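Local coordinates for protein beta-ketoacyl synthase (Burkholderia phymatum, PDB 4EWG) that probably catalyses the condensation step of fatty acid synthesis as a 3-oxoacyl-[acyl-carrier-protein] synthase of the thiolase-like superfamily, at residues L221-F226 with G232-E237. Sequence-based numbering, arbitrary orientation.
Sequences LTPRPF and GLVVGE
P223 and V234 form the apolar contact here, their side chains crossing at about a right angle. The CG2 methyl of V234 sits 3.8 Å from P223 CD; with CG1 anti to the backbone N (chi1 175°), CG2 is the branch turned to the proline. The same methyl lies 4.2 Å from the carbonyl C of T222, so it lies against both ends of the T222-P223 peptide bond, which is cis. P223 CB comes within 3.7 Å of G232 O. No direct hydrogen bond joins the two segments; a water does so instead, donating to G232 O (2.9 Å) and hydrogen-bonded to T222 OG1 (3.0 Å), a hydroxyl that also bonds S213. R224 folds back on its own segment: NH2 reaches L221 O at 2.8 Å, spanning T222 and the cis P223, the acceptor lying at the edge of the guanidinium and nearly in its plane, while NE forms a salt bridge with D227. Backbone bonds tie L233 to A211 and S213, and V234 to H339. Both segments belong to the long loop between helix 200-207 and strand 238-246 of the ketosynthase fold; L233 leans on F206 of that helix, and P225 and F226 reach helix 310-324.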
ATOM      1  N   LEU A 221     -24.047  23.051  10.188  1.00 25.65           N
ATOM      2  CA  LEU A 221     -23.219  23.767  11.185  1.00 25.62           C
ATOM      3  C   LEU A 221     -21.966  22.976  11.630  1.00 25.24           C
ATOM      4  O   LEU A 221     -21.226  23.414  12.528  1.00 25.42           O
ATOM      5  CB  LEU A 221     -24.089  24.173  12.408  1.00 25.92           C
ATOM      6  CG  LEU A 221     -25.195  25.228  12.142  1.00 26.52           C
ATOM      7  CD1 LEU A 221     -25.924  25.719  13.393  1.00 26.66           C
ATOM      8  CD2 LEU A 221     -24.600  26.411  11.402  1.00 26.42           C
ATOM      9  N   THR A 222     -21.720  21.831  10.990  1.00 24.32           N
ATOM     10  CA  THR A 222     -20.645  20.928  11.414  1.00 23.38           C
ATOM     11  C   THR A 222     -20.128  20.207  10.151  1.00 22.67           C
ATOM     12  O   THR A 222     -20.925  19.915   9.242  1.00 22.72           O
ATOM     13  CB  THR A 222     -21.172  19.930  12.495  1.00 23.14           C
ATOM     14  OG1 THR A 222     -20.104  19.162  13.026  1.00 21.64           O
ATOM     15  CG2 THR A 222     -22.281  18.971  11.912  1.00 23.02           C
ATOM     16  N   PRO A 223     -18.820  19.922  10.087  1.00 21.55           N
ATOM     17  CA  PRO A 223     -17.760  20.080  11.094  1.00 21.27           C
ATOM     18  C   PRO A 223     -17.230  21.502  11.114  1.00 21.48           C
ATOM     19  O   PRO A 223     -17.615  22.303  10.280  1.00 21.41           O
ATOM     20  CB  PRO A 223     -16.692  19.117  10.611  1.00 20.54           C
ATOM     21  CG  PRO A 223     -16.843  19.143   9.098  1.00 20.45           C
ATOM     22  CD  PRO A 223     -18.301  19.337   8.839  1.00 21.08           C
ATOM     23  N   ARG A 224     -16.354  21.792  12.075  1.00 21.61           N
ATOM     24  CA  ARG A 224     -15.935  23.152  12.364  1.00 22.30           C
ATOM     25  C   ARG A 224     -14.431  23.218  12.666  1.00 22.03           C
ATOM     26  O   ARG A 224     -14.031  23.486  13.795  1.00 21.60           O
ATOM     27  CB  ARG A 224     -16.715  23.704  13.583  1.00 23.29           C
ATOM     28  CG  ARG A 224     -18.213  23.465  13.581  1.00 24.03           C
ATOM     29  CD  ARG A 224     -18.882  24.060  14.835  1.00 25.03           C
ATOM     30  NE  ARG A 224     -18.763  25.510  14.911  1.00 25.39           N
ATOM     31  CZ  ARG A 224     -19.565  26.369  14.297  1.00 26.40           C
ATOM     32  NH1 ARG A 224     -19.359  27.671  14.440  1.00 27.39           N
ATOM     33  NH2 ARG A 224     -20.578  25.956  13.548  1.00 26.43           N
ATOM     34  N   PRO A 225     -13.597  23.003  11.655  1.00 21.69           N
ATOM     35  CA  PRO A 225     -12.171  22.967  11.916  1.00 21.87           C
ATOM     36  C   PRO A 225     -11.653  24.197  12.662  1.00 22.36           C
ATOM     37  O   PRO A 225     -11.987  25.324  12.301  1.00 23.06           O
ATOM     38  CB  PRO A 225     -11.549  22.885  10.514  1.00 21.27           C
ATOM     39  CG  PRO A 225     -12.600  22.280   9.690  1.00 21.35           C
ATOM     40  CD  PRO A 225     -13.894  22.816  10.233  1.00 21.70           C
ATOM     41  N   PHE A 226     -10.861  23.952  13.707  1.00 22.28           N
ATOM     42  CA  PHE A 226     -10.214  25.006  14.532  1.00 23.18           C
ATOM     43  C   PHE A 226     -11.186  25.879  15.338  1.00 24.06           C
ATOM     44  O   PHE A 226     -10.780  26.824  15.975  1.00 24.63           O
ATOM     45  CB  PHE A 226      -9.272  25.869  13.689  1.00 23.05           C
ATOM     46  CG  PHE A 226      -8.316  25.067  12.869  1.00 22.47           C
ATOM     47  CD1 PHE A 226      -7.291  24.371  13.477  1.00 22.49           C
ATOM     48  CD2 PHE A 226      -8.478  24.959  11.493  1.00 22.48           C
ATOM     49  CE1 PHE A 226      -6.422  23.610  12.739  1.00 22.20           C
ATOM     50  CE2 PHE A 226      -7.609  24.207  10.730  1.00 22.19           C
ATOM     51  CZ  PHE A 226      -6.577  23.521  11.356  1.00 22.30           C
ATOM     52  N   GLY A 232     -16.007  17.255  16.580  1.00 21.65           N
ATOM     53  CA  GLY A 232     -15.605  16.100  15.791  1.00 20.51           C
ATOM     54  C   GLY A 232     -15.739  16.274  14.300  1.00 19.88           C
ATOM     55  O   GLY A 232     -16.185  17.306  13.816  1.00 19.97           O
ATOM     56  N   LEU A 233     -15.336  15.228  13.576  1.00 18.97           N
ATOM     57  CA  LEU A 233     -15.303  15.240  12.118  1.00 18.02           C
ATOM     58  C   LEU A 233     -16.593  14.738  11.520  1.00 17.86           C
ATOM     59  O   LEU A 233     -17.457  14.229  12.224  1.00 18.47           O
ATOM     60  CB  LEU A 233     -14.140  14.377  11.601  1.00 17.29           C
ATOM     61  CG  LEU A 233     -14.077  12.866  11.892  1.00 16.99           C
ATOM     62  CD1 LEU A 233     -14.997  12.026  10.985  1.00 16.52           C
ATOM     63  CD2 LEU A 233     -12.635  12.391  11.782  1.00 16.12           C
ATOM     64  N   VAL A 234     -16.721  14.912  10.216  1.00 17.06           N
ATOM     65  CA  VAL A 234     -17.773  14.273   9.454  1.00 16.72           C
ATOM     66  C   VAL A 234     -17.120  13.564   8.279  1.00 16.08           C
ATOM     67  O   VAL A 234     -16.325  14.142   7.543  1.00 15.69           O
ATOM     68  CB  VAL A 234     -18.830  15.304   8.969  1.00 17.23           C
ATOM     69  CG1 VAL A 234     -19.863  14.650   8.062  1.00 16.80           C
ATOM     70  CG2 VAL A 234     -19.471  16.014  10.178  1.00 17.48           C
ATOM     71  N   VAL A 235     -17.473  12.303   8.124  1.00 16.03           N
ATOM     72  CA  VAL A 235     -16.940  11.444   7.077  1.00 15.61           C
ATOM     73  C   VAL A 235     -17.597  11.711   5.726  1.00 15.97           C
ATOM     74  O   VAL A 235     -18.813  11.810   5.622  1.00 16.76           O
ATOM     75  CB  VAL A 235     -17.147   9.985   7.475  1.00 15.28           C
ATOM     76  CG1 VAL A 235     -16.903   9.061   6.321  1.00 14.83           C
ATOM     77  CG2 VAL A 235     -16.201   9.685   8.645  1.00 14.62           C
ATOM     78  N   GLY A 236     -16.765  11.845   4.706  1.00 15.45           N
ATOM     79  CA  GLY A 236     -17.205  12.013   3.331  1.00 15.53           C
ATOM     80  C   GLY A 236     -16.680  10.913   2.429  1.00 15.01           C
ATOM     81  O   GLY A 236     -16.288   9.828   2.902  1.00 14.63           O
ATOM     82  N   GLU A 237     -16.697  11.175   1.123  1.00 14.70           N
ATOM     83  CA  GLU A 237     -16.289  10.180   0.135  1.00 14.20           C
ATOM     84  C   GLU A 237     -15.906  10.804  -1.194  1.00 14.17           C
ATOM     85  O   GLU A 237     -16.061  12.030  -1.390  1.00 14.84           O
ATOM     86  CB  GLU A 237     -17.408   9.152  -0.063  1.00 14.37           C
ATOM     87  CG  GLU A 237     -18.700   9.698  -0.665  1.00 14.91           C
ATOM     88  CD  GLU A 237     -19.701   8.626  -1.025  1.00 15.07           C
ATOM     89  OE1 GLU A 237     -19.293   7.532  -1.312  1.00 14.54           O
ATOM     90  OE2 GLU A 237     -20.928   8.864  -1.035  1.00 16.21           O
TER
HETATM   91  O   HOH W   1     -17.621  19.767  14.500  1.00 20.55           O